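Local structure of endo-beta-1,2-glucanase (Talaromyces funiculosus, 6IMV) at residues A117-L128 and F188-W198; G136-F144 and W157-N166. The protein hydrolyses internal linkages of beta-1,2-glucans as a fungal endo-acting glycoside hydrolase, and is captured here in complex with sophorose. All blocks are in the same frame, centred on the assembly; numbering follows the deposited sequence.

Contact 1. Residues A117-L128 and F188-W198; sequences ASIMDTKLQTYL and FIDLAKKWQTW. With NAG (2-acetamido-2-deoxy-beta-D-glucopyranose), chain F.
Phe188 opens the contact at the start of the second segment, where its ring atom CE1 comes within 3.4 Å of Ala117 CB. One turn on, Leu191 straddles the backbone of 117-128: CD2 lies against the carbonyl of Ala117 and CB of Met120, while CD1 rests on CA and CB of Asp121. The aliphatic root of Lys194 then crosses Leu124 at about a right angle, and the packing is tight there, with Lys194 CB 3.4 Å from Leu124 CD2. Trp195 fits as a knob into the hole formed by Met120, Lys123, Leu124 and Tyr127. Met120, bent at both chi2 and chi3, brings CE over one face of the indole; on the opposite face Leu124 CD1 sits almost on the normal of the six-membered ring, 3.8 Å from its centroid. The far edge of the indole, CH2 and CZ3, points at the face of Tyr127 in a T-shaped pair. NE1 of Trp195 donates to Met120 O (3.0 Å, 140° at the hydrogen) from above the carbonyl plane, while Leu124 N reaches that oxygen from the opposite face. Trp198, with CG anti to the backbone N (chi1 174°), presents a face of its indole to the edge of Tyr127, CD2 of which lies 3.5 Å from Trp198 CE2, while a water bridges Trp198 NE1 to Tyr127 O. The hydroxyl of Tyr127 is held by Glu83. The helical segments 117-128 and 188-198, whose axes run at 30° to each other, are thus joined by an apolar seam centred on the aromatic cluster of Tyr127, Trp195 and Trp198, in which the one polar indole group of Trp195 is satisfied by a main-chain oxygen, so that its ring is fixed in rotation as well as clamped on both faces.

Contact 2. Residues G136-F144 and W157-N166; sequences GFGGFLPWF and WNNRVPGLDN. With BGC (beta-D-glucopyranose), chain D.
The loop 136-144, which makes a type I' turn from Phe137 to Phe140, runs past strand 160-162 and the start of the helix that follows, with Pro142 CA only 4.7 Å from Val161 CA. With CG anti to its carbonyl carbon (chi1 -80°), Asn166 turns its amide to the backbone of Leu141 and joins the two segments: its OD1 accepts from Leu141 N in a nearly straight bond (3.0 Å, 173°), and its ND2 donates both to Leu141 O (2.9 Å) and to Pro162 O, the latter almost exactly in the amide plane. Three bonds therefore hold the amide flat and fix which end is oxygen. An aspartate here would probably leave Leu141 O and Pro162 O without their donor and set a carboxylate against both carbonyls. Beside this grip, Phe140 CB packs on Val161 CG2, and the edge of Phe137 meets Val161 CB and the carbonyl of Arg160. Trp143 sets CD1 and CB over one face of Trp157, CD1 lying 3.4 Å from Trp157 CE2 and CB in a CH-pi contact with the five-membered ring, though the two indoles meet obliquely, at 32°. On the other face of Trp157 sits NH1 of Arg160, whose NE forms a salt bridge with Glu240. Trp143 NE1 points at glucose O4 along a straight bond of 3.0 Å, and Asp165 takes the same hydroxyl through OD1 (2.6 Å) and O3 through OD2. Ser81 also bonds to Asp165 OD2. An indole edge and a carboxylate grasp adjacent sugar hydroxyls, as in many carbohydrate-binding sites, and here they line a glucose-binding site, probably occupied by part of the sophorose.

In the fold
Contact 2 is nested along the chain within the loop closed by contact 1: helix 112-133 leads into loop 136-144, and strand 160-162 and helix 163-182 precede helix 186-210. The centres of the two contacts are about 19 Å apart, yet they touch, with Trp198 CZ2 3.2 Å from Gly139 O and Tyr127 CZ 3.7 Å from Leu141 CD1. Helix 186-210 serves both, since its later turns receive Phe140 and Val161, and helix 163-182 packs against Met120 and Tyr127. Contact 1 thus pairs helices 112-133 and 186-210, packed against loop 136-144, with a protein-attached glycan at its end, whereas contact 2 reaches the bound sugar.

Contact 1. Residues A117-L128 and F188-W198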
loop_
_atom_site.group_PDB
_atom_site.type_symbol
_atom_site.label_atom_id
_atom_site.label_comp_id
_atom_site.label_asym_id
_atom_site.label_seq_id
_atom_site.Cartn_x
_atom_site.Cartn_y
_atom_site.Cartn_z
ATOM N N ALA A 117 18.332 -9.108 0.417
ATOM C CA ALA A 117 18.772 -9.930 -0.718
ATOM C C ALA A 117 18.407 -11.399 -0.473
ATOM O O ALA A 117 17.881 -12.080 -1.344
ATOM C CB ALA A 117 20.258 -9.761 -0.952
ATOM N N SER A 118 18.680 -11.874 0.738
ATOM C CA SER A 118 18.435 -13.266 1.101
ATOM C C SER A 118 16.940 -13.619 0.985
ATOM O O SER A 118 16.584 -14.661 0.401
ATOM C CB SER A 118 18.951 -13.540 2.467
ATOM O OG SER A 118 18.538 -14.811 2.892
ATOM N N ILE A 119 16.070 -12.770 1.540
ATOM C CA ILE A 119 14.639 -13.046 1.540
ATOM C C ILE A 119 14.109 -12.986 0.097
ATOM O O ILE A 119 13.291 -13.811 -0.305
ATOM C CB ILE A 119 13.874 -12.106 2.498
ATOM C CG1 ILE A 119 14.283 -12.333 3.957
ATOM C CG2 ILE A 119 12.374 -12.276 2.317
ATOM C CD1 ILE A 119 13.902 -11.209 4.900
ATOM N N MET A 120 14.587 -12.017 -0.690
ATOM C CA MET A 120 14.105 -11.841 -2.064
ATOM C C MET A 120 14.547 -13.018 -2.950
ATOM O O MET A 120 13.848 -13.376 -3.895
ATOM C CB MET A 120 14.594 -10.522 -2.661
ATOM C CG MET A 120 13.816 -9.319 -2.162
ATOM S SD MET A 120 12.090 -9.360 -2.705
ATOM C CE MET A 120 12.239 -8.802 -4.403
ATOM N N ASP A 121 15.686 -13.634 -2.612
ATOM C CA ASP A 121 16.166 -14.822 -3.299
ATOM C C ASP A 121 15.230 -15.995 -2.994
ATOM O O ASP A 121 14.728 -16.650 -3.897
ATOM C CB ASP A 121 17.615 -15.124 -2.917
ATOM C CG ASP A 121 18.214 -16.255 -3.739
ATOM O OD1 ASP A 121 17.555 -17.281 -3.862
ATOM O OD2 ASP A 121 19.318 -16.084 -4.273
ATOM N N THR A 122 14.990 -16.238 -1.705
ATOM C CA THR A 122 14.063 -17.286 -1.262
ATOM C C THR A 122 12.682 -17.054 -1.886
ATOM O O THR A 122 12.065 -17.993 -2.381
ATOM C CB THR A 122 13.962 -17.337 0.268
ATOM O OG1 THR A 122 15.285 -17.454 0.784
ATOM C CG2 THR A 122 13.124 -18.484 0.776
ATOM N N LYS A 123 12.219 -15.798 -1.856
ATOM C CA LYS A 123 10.881 -15.423 -2.353
ATOM C C LYS A 123 10.756 -15.786 -3.834
ATOM O O LYS A 123 9.761 -16.394 -4.218
ATOM C CB LYS A 123 10.610 -13.928 -2.153
ATOM C CG LYS A 123 9.291 -13.417 -2.724
ATOM C CD LYS A 123 9.154 -11.905 -2.685
ATOM C CE LYS A 123 9.069 -11.329 -1.284
ATOM N NZ LYS A 123 7.944 -11.895 -0.510
ATOM N N LEU A 124 11.762 -15.419 -4.643
ATOM C CA LEU A 124 11.726 -15.668 -6.083
ATOM C C LEU A 124 11.584 -17.173 -6.347
ATOM O O LEU A 124 10.814 -17.578 -7.213
ATOM C CB LEU A 124 12.992 -15.130 -6.757
ATOM C CG LEU A 124 13.033 -15.325 -8.278
ATOM C CD1 LEU A 124 11.776 -14.768 -8.948
ATOM C CD2 LEU A 124 14.265 -14.685 -8.876
ATOM N N GLN A 125 12.350 -17.985 -5.608
ATOM C CA GLN A 125 12.283 -19.447 -5.738
ATOM C C GLN A 125 10.818 -19.902 -5.577
ATOM O O GLN A 125 10.319 -20.686 -6.377
ATOM C CB GLN A 125 13.220 -20.131 -4.739
ATOM C CG GLN A 125 14.692 -19.899 -5.042
ATOM C CD GLN A 125 15.621 -20.558 -4.052
ATOM O OE1 GLN A 125 15.482 -21.727 -3.716
ATOM N NE2 GLN A 125 16.603 -19.805 -3.588
ATOM N N THR A 126 10.128 -19.362 -4.562
ATOM C CA THR A 126 8.741 -19.707 -4.260
ATOM C C THR A 126 7.803 -19.261 -5.393
ATOM O O THR A 126 6.907 -20.030 -5.799
ATOM C CB THR A 126 8.310 -19.109 -2.919
ATOM O OG1 THR A 126 9.267 -19.530 -1.937
ATOM C CG2 THR A 126 6.909 -19.521 -2.528
ATOM N N TYR A 127 7.999 -18.033 -5.896
ATOM C CA TYR A 127 7.243 -17.504 -7.037
ATOM C C TYR A 127 7.343 -18.475 -8.222
ATOM O O TYR A 127 6.352 -18.732 -8.893
ATOM C CB TYR A 127 7.763 -16.131 -7.475
ATOM C CG TYR A 127 7.252 -14.917 -6.732
ATOM C CD1 TYR A 127 7.037 -14.920 -5.358
ATOM C CD2 TYR A 127 7.067 -13.720 -7.406
ATOM C CE1 TYR A 127 6.603 -13.780 -4.694
ATOM C CE2 TYR A 127 6.635 -12.572 -6.760
ATOM C CZ TYR A 127 6.405 -12.600 -5.397
ATOM O OH TYR A 127 5.986 -11.461 -4.780
ATOM N N LEU A 128 8.556 -18.991 -8.472
ATOM C CA LEU A 128 8.833 -19.815 -9.649
ATOM C C LEU A 128 8.220 -21.220 -9.490
ATOM O O LEU A 128 7.711 -21.767 -10.469
ATOM C CB LEU A 128 10.348 -19.879 -9.891
ATOM C CG LEU A 128 11.023 -18.573 -10.326
ATOM C CD1 LEU A 128 12.458 -18.813 -10.771
ATOM C CD2 LEU A 128 10.267 -17.865 -11.440
ATOM N N PHE A 188 24.036 -9.112 -5.854
ATOM C CA PHE A 188 22.785 -8.340 -5.871
ATOM C C PHE A 188 22.327 -8.131 -7.321
ATOM O O PHE A 188 21.132 -8.219 -7.608
ATOM C CB PHE A 188 22.914 -7.005 -5.129
ATOM C CG PHE A 188 23.155 -7.082 -3.639
ATOM C CD1 PHE A 188 23.081 -8.282 -2.944
ATOM C CD2 PHE A 188 23.443 -5.929 -2.923
ATOM C CE1 PHE A 188 23.297 -8.325 -1.572
ATOM C CE2 PHE A 188 23.659 -5.976 -1.552
ATOM C CZ PHE A 188 23.580 -7.170 -0.877
ATOM N N ILE A 189 23.276 -7.887 -8.234
ATOM C CA ILE A 189 22.959 -7.715 -9.660
ATOM C C ILE A 189 22.385 -9.020 -10.231
ATOM O O ILE A 189 21.413 -8.987 -10.983
ATOM C CB ILE A 189 24.185 -7.218 -10.458
ATOM C CG1 ILE A 189 24.461 -5.740 -10.177
ATOM C CG2 ILE A 189 24.002 -7.468 -11.952
ATOM C CD1 ILE A 189 25.870 -5.296 -10.503
ATOM N N ASP A 190 23.012 -10.152 -9.895
ATOM C CA ASP A 190 22.553 -11.481 -10.335
ATOM C C ASP A 190 21.128 -11.750 -9.835
ATOM O O ASP A 190 20.295 -12.239 -10.591
ATOM C CB ASP A 190 23.480 -12.594 -9.840
ATOM C CG ASP A 190 24.839 -12.608 -10.519
ATOM O OD1 ASP A 190 24.996 -11.927 -11.559
ATOM O OD2 ASP A 190 25.734 -13.304 -10.001
ATOM N N LEU A 191 20.872 -11.464 -8.548
ATOM C CA LEU A 191 19.528 -11.573 -7.967
ATOM C C LEU A 191 18.547 -10.714 -8.773
ATOM O O LEU A 191 17.462 -11.178 -9.115
ATOM C CB LEU A 191 19.556 -11.143 -6.494
ATOM C CG LEU A 191 18.208 -11.150 -5.768
ATOM C CD1 LEU A 191 17.556 -12.533 -5.813
ATOM C CD2 LEU A 191 18.367 -10.683 -4.320
ATOM N N ALA A 192 18.959 -9.478 -9.088
ATOM C CA ALA A 192 18.134 -8.505 -9.805
ATOM C C ALA A 192 17.739 -9.046 -11.181
ATOM O O ALA A 192 16.605 -8.862 -11.613
ATOM C CB ALA A 192 18.867 -7.191 -9.939
ATOM N N LYS A 193 18.688 -9.691 -11.867
ATOM C CA LYS A 193 18.474 -10.182 -13.235
ATOM C C LYS A 193 17.490 -11.358 -13.229
ATOM O O LYS A 193 16.709 -11.504 -14.158
ATOM C CB LYS A 193 19.808 -10.544 -13.895
ATOM C CG LYS A 193 20.591 -9.335 -14.389
ATOM C CD LYS A 193 22.018 -9.658 -14.771
ATOM C CE LYS A 193 22.752 -8.454 -15.324
ATOM N NZ LYS A 193 24.002 -8.846 -16.018
ATOM N N LYS A 194 17.513 -12.174 -12.170
ATOM C CA LYS A 194 16.539 -13.260 -12.012
ATOM C C LYS A 194 15.135 -12.674 -11.793
ATOM O O LYS A 194 14.167 -13.169 -12.349
ATOM C CB LYS A 194 16.948 -14.178 -10.860
ATOM C CG LYS A 194 18.274 -14.903 -11.043
ATOM C CD LYS A 194 18.708 -15.620 -9.786
ATOM C CE LYS A 194 20.115 -16.158 -9.872
ATOM N NZ LYS A 194 20.421 -16.990 -8.688
ATOM N N TRP A 195 15.045 -11.598 -10.998
ATOM C CA TRP A 195 13.786 -10.888 -10.790
ATOM C C TRP A 195 13.327 -10.226 -12.093
ATOM O O TRP A 195 12.117 -10.203 -12.369
ATOM C CB TRP A 195 13.865 -9.892 -9.626
ATOM C CG TRP A 195 13.543 -10.536 -8.311
ATOM C CD1 TRP A 195 14.431 -10.926 -7.353
ATOM C CD2 TRP A 195 12.247 -10.952 -7.843
ATOM N NE1 TRP A 195 13.781 -11.534 -6.315
ATOM C CE2 TRP A 195 12.439 -11.562 -6.582
ATOM C CE3 TRP A 195 10.949 -10.875 -8.359
ATOM C CZ2 TRP A 195 11.380 -12.076 -5.830
ATOM C CZ3 TRP A 195 9.902 -11.379 -7.612
ATOM C CH2 TRP A 195 10.116 -11.970 -6.365
ATOM N N GLN A 196 14.276 -9.723 -12.894
ATOM C CA GLN A 196 13.961 -9.105 -14.188
ATOM C C GLN A 196 13.285 -10.154 -15.093
ATOM O O GLN A 196 12.291 -9.861 -15.763
ATOM C CB GLN A 196 15.217 -8.480 -14.815
ATOM C CG GLN A 196 14.981 -7.812 -16.172
ATOM C CD GLN A 196 14.421 -6.408 -16.094
ATOM O OE1 GLN A 196 14.950 -5.532 -15.402
ATOM N NE2 GLN A 196 13.351 -6.162 -16.843
ATOM N N THR A 197 13.809 -11.386 -15.075
ATOM C CA THR A 197 13.243 -12.504 -15.847
ATOM C C THR A 197 11.794 -12.768 -15.418
ATOM O O THR A 197 10.915 -12.950 -16.273
ATOM C CB THR A 197 14.122 -13.750 -15.712
ATOM O OG1 THR A 197 15.385 -13.365 -16.247
ATOM C CG2 THR A 197 13.590 -14.958 -16.454
ATOM N N TRP A 198 11.550 -12.826 -14.100
ATOM C CA TRP A 198 10.196 -13.043 -13.584
ATOM C C TRP A 198 9.283 -11.910 -14.079
ATOM O O TRP A 198 8.220 -12.147 -14.629
ATOM C CB TRP A 198 10.179 -13.164 -12.046
ATOM C CG TRP A 198 8.784 -13.238 -11.504
ATOM C CD1 TRP A 198 8.014 -14.356 -11.367
ATOM C CD2 TRP A 198 7.956 -12.131 -11.105
ATOM N NE1 TRP A 198 6.763 -14.019 -10.926
ATOM C CE2 TRP A 198 6.703 -12.665 -10.744
ATOM C CE3 TRP A 198 8.146 -10.742 -11.026
ATOM C CZ2 TRP A 198 5.655 -11.862 -10.296
ATOM C CZ3 TRP A 198 7.109 -9.951 -10.580
ATOM C CH2 TRP A 198 5.880 -10.507 -10.230
HETATM C C1 NAG F . 6.376 -19.880 -15.895
HETATM C C2 NAG F . 7.760 -19.559 -16.412
HETATM C C3 NAG F . 7.759 -19.625 -17.932
HETATM C C4 NAG F . 7.231 -20.965 -18.422
HETATM C C5 NAG F . 5.881 -21.201 -17.777
HETATM C C6 NAG F . 5.225 -22.517 -18.184
HETATM C C7 NAG F . 9.253 -17.927 -15.368
HETATM C C8 NAG F . 9.404 -16.480 -15.005
HETATM N N2 NAG F . 8.122 -18.240 -15.964
HETATM O O3 NAG F . 9.079 -19.397 -18.393
HETATM O O4 NAG F . 7.080 -20.952 -19.849
HETATM O O5 NAG F . 6.069 -21.179 -16.367
HETATM O O6 NAG F . 5.682 -23.519 -17.269
HETATM O O7 NAG F . 10.131 -18.729 -15.140
HETATM O O HOH W 1 5.261 -16.577 -10.634
#

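Contact 2. Residues G136-F144 and W157-N166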
loop_
_atom_site.group_PDB
_atom_site.type_symbol
_atom_site.label_atom_id
_atom_site.label_comp_id
_atom_site.label_asym_id
_atom_site.label_seq_id
_atom_site.Cartn_x
_atom_site.Cartn_y
_atom_site.Cartn_z
ATOM N N GLY A 136 -1.294 -21.350 -15.379
ATOM C CA GLY A 136 -2.467 -20.615 -15.873
ATOM C C GLY A 136 -2.538 -19.171 -15.386
ATOM O O GLY A 136 -3.218 -18.338 -16.002
ATOM N N PHE A 137 -1.852 -18.860 -14.279
ATOM C CA PHE A 137 -1.814 -17.495 -13.729
ATOM C C PHE A 137 -0.891 -16.590 -14.553
ATOM O O PHE A 137 -0.873 -15.387 -14.327
ATOM C CB PHE A 137 -1.401 -17.514 -12.255
ATOM C CG PHE A 137 -2.512 -17.956 -11.343
ATOM C CD1 PHE A 137 -3.604 -17.131 -11.113
ATOM C CD2 PHE A 137 -2.513 -19.225 -10.786
ATOM C CE1 PHE A 137 -4.648 -17.545 -10.302
ATOM C CE2 PHE A 137 -3.567 -19.642 -9.988
ATOM C CZ PHE A 137 -4.627 -18.802 -9.742
ATOM N N GLY A 138 -0.113 -17.178 -15.474
ATOM C CA GLY A 138 0.758 -16.424 -16.395
ATOM C C GLY A 138 1.804 -15.579 -15.677
ATOM O O GLY A 138 2.206 -14.554 -16.200
ATOM N N GLY A 139 2.230 -16.013 -14.482
ATOM C CA GLY A 139 3.301 -15.369 -13.715
ATOM C C GLY A 139 2.802 -14.330 -12.716
ATOM O O GLY A 139 3.603 -13.724 -11.993
ATOM N N PHE A 140 1.481 -14.136 -12.665
ATOM C CA PHE A 140 0.811 -13.280 -11.709
ATOM C C PHE A 140 0.421 -14.111 -10.486
ATOM O O PHE A 140 0.452 -15.347 -10.536
ATOM C CB PHE A 140 -0.432 -12.654 -12.349
ATOM C CG PHE A 140 -0.132 -11.773 -13.533
ATOM C CD1 PHE A 140 0.322 -10.475 -13.350
ATOM C CD2 PHE A 140 -0.296 -12.234 -14.830
ATOM C CE1 PHE A 140 0.587 -9.656 -14.433
ATOM C CE2 PHE A 140 -0.026 -11.413 -15.912
ATOM C CZ PHE A 140 0.413 -10.124 -15.714
ATOM N N LEU A 141 0.052 -13.425 -9.402
ATOM C CA LEU A 141 -0.315 -14.087 -8.155
ATOM C C LEU A 141 -1.775 -13.798 -7.817
ATOM O O LEU A 141 -2.206 -12.644 -7.805
ATOM C CB LEU A 141 0.580 -13.592 -7.016
ATOM C CG LEU A 141 2.079 -13.844 -7.167
ATOM C CD1 LEU A 141 2.826 -13.247 -5.985
ATOM C CD2 LEU A 141 2.384 -15.328 -7.303
ATOM N N PRO A 142 -2.556 -14.836 -7.450
ATOM C CA PRO A 142 -3.869 -14.652 -6.845
ATOM C C PRO A 142 -3.657 -14.331 -5.359
ATOM O O PRO A 142 -2.526 -14.222 -4.934
ATOM C CB PRO A 142 -4.493 -16.037 -7.020
ATOM C CG PRO A 142 -3.325 -16.962 -6.803
ATOM C CD PRO A 142 -2.159 -16.253 -7.465
ATOM N N TRP A 143 -4.734 -14.208 -4.589
ATOM C CA TRP A 143 -4.627 -14.374 -3.133
ATOM C C TRP A 143 -4.179 -15.814 -2.864
ATOM O O TRP A 143 -4.691 -16.744 -3.485
ATOM C CB TRP A 143 -5.949 -14.051 -2.435
ATOM C CG TRP A 143 -6.261 -12.590 -2.380
ATOM C CD1 TRP A 143 -6.642 -11.793 -3.418
ATOM C CD2 TRP A 143 -6.233 -11.745 -1.215
ATOM N NE1 TRP A 143 -6.854 -10.514 -2.979
ATOM C CE2 TRP A 143 -6.604 -10.452 -1.636
ATOM C CE3 TRP A 143 -5.934 -11.953 0.137
ATOM C CZ2 TRP A 143 -6.668 -9.372 -0.756
ATOM C CZ3 TRP A 143 -6.000 -10.886 1.007
ATOM C CH2 TRP A 143 -6.364 -9.613 0.563
ATOM N N PHE A 144 -3.201 -15.978 -1.976
ATOM C CA PHE A 144 -2.506 -17.249 -1.796
ATOM C C PHE A 144 -2.354 -17.571 -0.307
ATOM O O PHE A 144 -2.362 -16.684 0.540
ATOM C CB PHE A 144 -1.127 -17.222 -2.465
ATOM C CG PHE A 144 -0.252 -16.054 -2.084
ATOM C CD1 PHE A 144 0.453 -16.046 -0.886
ATOM C CD2 PHE A 144 -0.118 -14.967 -2.932
ATOM C CE1 PHE A 144 1.251 -14.965 -0.542
ATOM C CE2 PHE A 144 0.697 -13.896 -2.596
ATOM C CZ PHE A 144 1.380 -13.895 -1.399
ATOM N N TRP A 157 -9.834 -18.106 -4.445
ATOM C CA TRP A 157 -9.056 -17.505 -5.519
ATOM C C TRP A 157 -8.452 -18.553 -6.461
ATOM O O TRP A 157 -7.686 -18.205 -7.347
ATOM C CB TRP A 157 -8.025 -16.544 -4.927
ATOM C CG TRP A 157 -8.682 -15.267 -4.500
ATOM C CD1 TRP A 157 -9.273 -15.014 -3.297
ATOM C CD2 TRP A 157 -8.899 -14.096 -5.307
ATOM N NE1 TRP A 157 -9.812 -13.755 -3.286
ATOM C CE2 TRP A 157 -9.599 -13.166 -4.506
ATOM C CE3 TRP A 157 -8.570 -13.739 -6.618
ATOM C CZ2 TRP A 157 -9.970 -11.907 -4.978
ATOM C CZ3 TRP A 157 -8.922 -12.490 -7.081
ATOM C CH2 TRP A 157 -9.620 -11.588 -6.270
ATOM N N ASN A 158 -8.879 -19.814 -6.343
ATOM C CA ASN A 158 -8.635 -20.780 -7.410
ATOM C C ASN A 158 -9.192 -20.199 -8.708
ATOM O O ASN A 158 -10.298 -19.718 -8.724
ATOM C CB ASN A 158 -9.244 -22.148 -7.110
ATOM C CG ASN A 158 -8.497 -22.863 -6.010
ATOM O OD1 ASN A 158 -7.340 -23.237 -6.191
ATOM N ND2 ASN A 158 -9.126 -23.011 -4.854
ATOM N N ASN A 159 -8.379 -20.202 -9.768
ATOM C CA ASN A 159 -8.807 -19.813 -11.120
ATOM C C ASN A 159 -9.293 -18.355 -11.190
ATOM O O ASN A 159 -10.084 -17.997 -12.058
ATOM C CB ASN A 159 -9.888 -20.771 -11.630
ATOM C CG ASN A 159 -9.377 -22.188 -11.709
ATOM O OD1 ASN A 159 -8.267 -22.424 -12.189
ATOM N ND2 ASN A 159 -10.152 -23.121 -11.192
ATOM N N ARG A 160 -8.798 -17.500 -10.292
ATOM C CA ARG A 160 -9.169 -16.083 -10.275
ATOM C C ARG A 160 -7.908 -15.281 -9.964
ATOM O O ARG A 160 -7.152 -15.689 -9.063
ATOM C CB ARG A 160 -10.231 -15.789 -9.207
ATOM C CG ARG A 160 -11.575 -16.467 -9.429
ATOM C CD ARG A 160 -12.511 -16.310 -8.246
ATOM N NE ARG A 160 -12.987 -14.936 -8.114
ATOM C CZ ARG A 160 -12.757 -14.127 -7.079
ATOM N NH1 ARG A 160 -12.185 -14.581 -5.979
ATOM N NH2 ARG A 160 -13.113 -12.856 -7.152
ATOM N N VAL A 161 -7.688 -14.163 -10.692
ATOM C CA VAL A 161 -6.499 -13.357 -10.477
ATOM C C VAL A 161 -6.854 -11.872 -10.581
ATOM O O VAL A 161 -7.539 -11.452 -11.515
ATOM C CB VAL A 161 -5.352 -13.776 -11.419
ATOM C CG1 VAL A 161 -5.683 -13.540 -12.890
ATOM C CG2 VAL A 161 -4.043 -13.089 -11.049
ATOM N N PRO A 162 -6.428 -11.042 -9.596
ATOM C CA PRO A 162 -6.750 -9.619 -9.572
ATOM C C PRO A 162 -5.635 -8.764 -10.186
ATOM O O PRO A 162 -4.439 -8.935 -9.836
ATOM C CB PRO A 162 -6.850 -9.376 -8.061
ATOM C CG PRO A 162 -5.725 -10.221 -7.488
ATOM C CD PRO A 162 -5.648 -11.433 -8.405
ATOM N N GLY A 163 -6.019 -7.869 -11.099
ATOM C CA GLY A 163 -5.084 -6.979 -11.757
ATOM C C GLY A 163 -4.474 -5.967 -10.789
ATOM O O GLY A 163 -3.282 -5.673 -10.865
ATOM N N LEU A 164 -5.296 -5.440 -9.873
ATOM C CA LEU A 164 -4.875 -4.325 -9.016
ATOM C C LEU A 164 -3.640 -4.719 -8.193
ATOM O O LEU A 164 -2.622 -4.027 -8.214
ATOM C CB LEU A 164 -6.038 -3.908 -8.121
ATOM C CG LEU A 164 -5.814 -2.655 -7.273
ATOM C CD1 LEU A 164 -7.117 -1.883 -7.122
ATOM C CD2 LEU A 164 -5.242 -3.008 -5.905
ATOM N N ASP A 165 -3.749 -5.824 -7.454
ATOM C CA ASP A 165 -2.699 -6.247 -6.538
ATOM C C ASP A 165 -1.404 -6.493 -7.319
ATOM O O ASP A 165 -0.319 -6.200 -6.833
ATOM C CB ASP A 165 -3.093 -7.509 -5.773
ATOM C CG ASP A 165 -4.427 -7.396 -5.071
ATOM O OD1 ASP A 165 -5.440 -7.349 -5.782
ATOM O OD2 ASP A 165 -4.434 -7.351 -3.831
ATOM N N ASN A 166 -1.542 -7.066 -8.521
ATOM C CA ASN A 166 -0.398 -7.422 -9.351
ATOM C C ASN A 166 0.271 -6.151 -9.892
ATOM O O ASN A 166 1.504 -6.083 -9.966
ATOM C CB ASN A 166 -0.791 -8.439 -10.430
ATOM C CG ASN A 166 -0.844 -9.842 -9.851
ATOM O OD1 ASN A 166 0.194 -10.457 -9.625
ATOM N ND2 ASN A 166 -2.041 -10.327 -9.540
HETATM C C2 BGC D . -8.572 -4.996 -3.323
HETATM C C3 BGC D . -7.671 -6.147 -3.757
HETATM C C4 BGC D . -8.514 -7.298 -4.295
HETATM C C5 BGC D . -9.391 -6.766 -5.428
HETATM C C6 BGC D . -10.320 -7.779 -6.060
HETATM C C1 BGC D . -9.485 -4.598 -4.470
HETATM O O2 BGC D . -7.788 -3.853 -3.005
HETATM O O3 BGC D . -6.877 -6.621 -2.674
HETATM O O4 BGC D . -7.658 -8.320 -4.781
HETATM O O5 BGC D . -10.215 -5.712 -4.950
HETATM O O6 BGC D . -11.177 -8.296 -5.068
#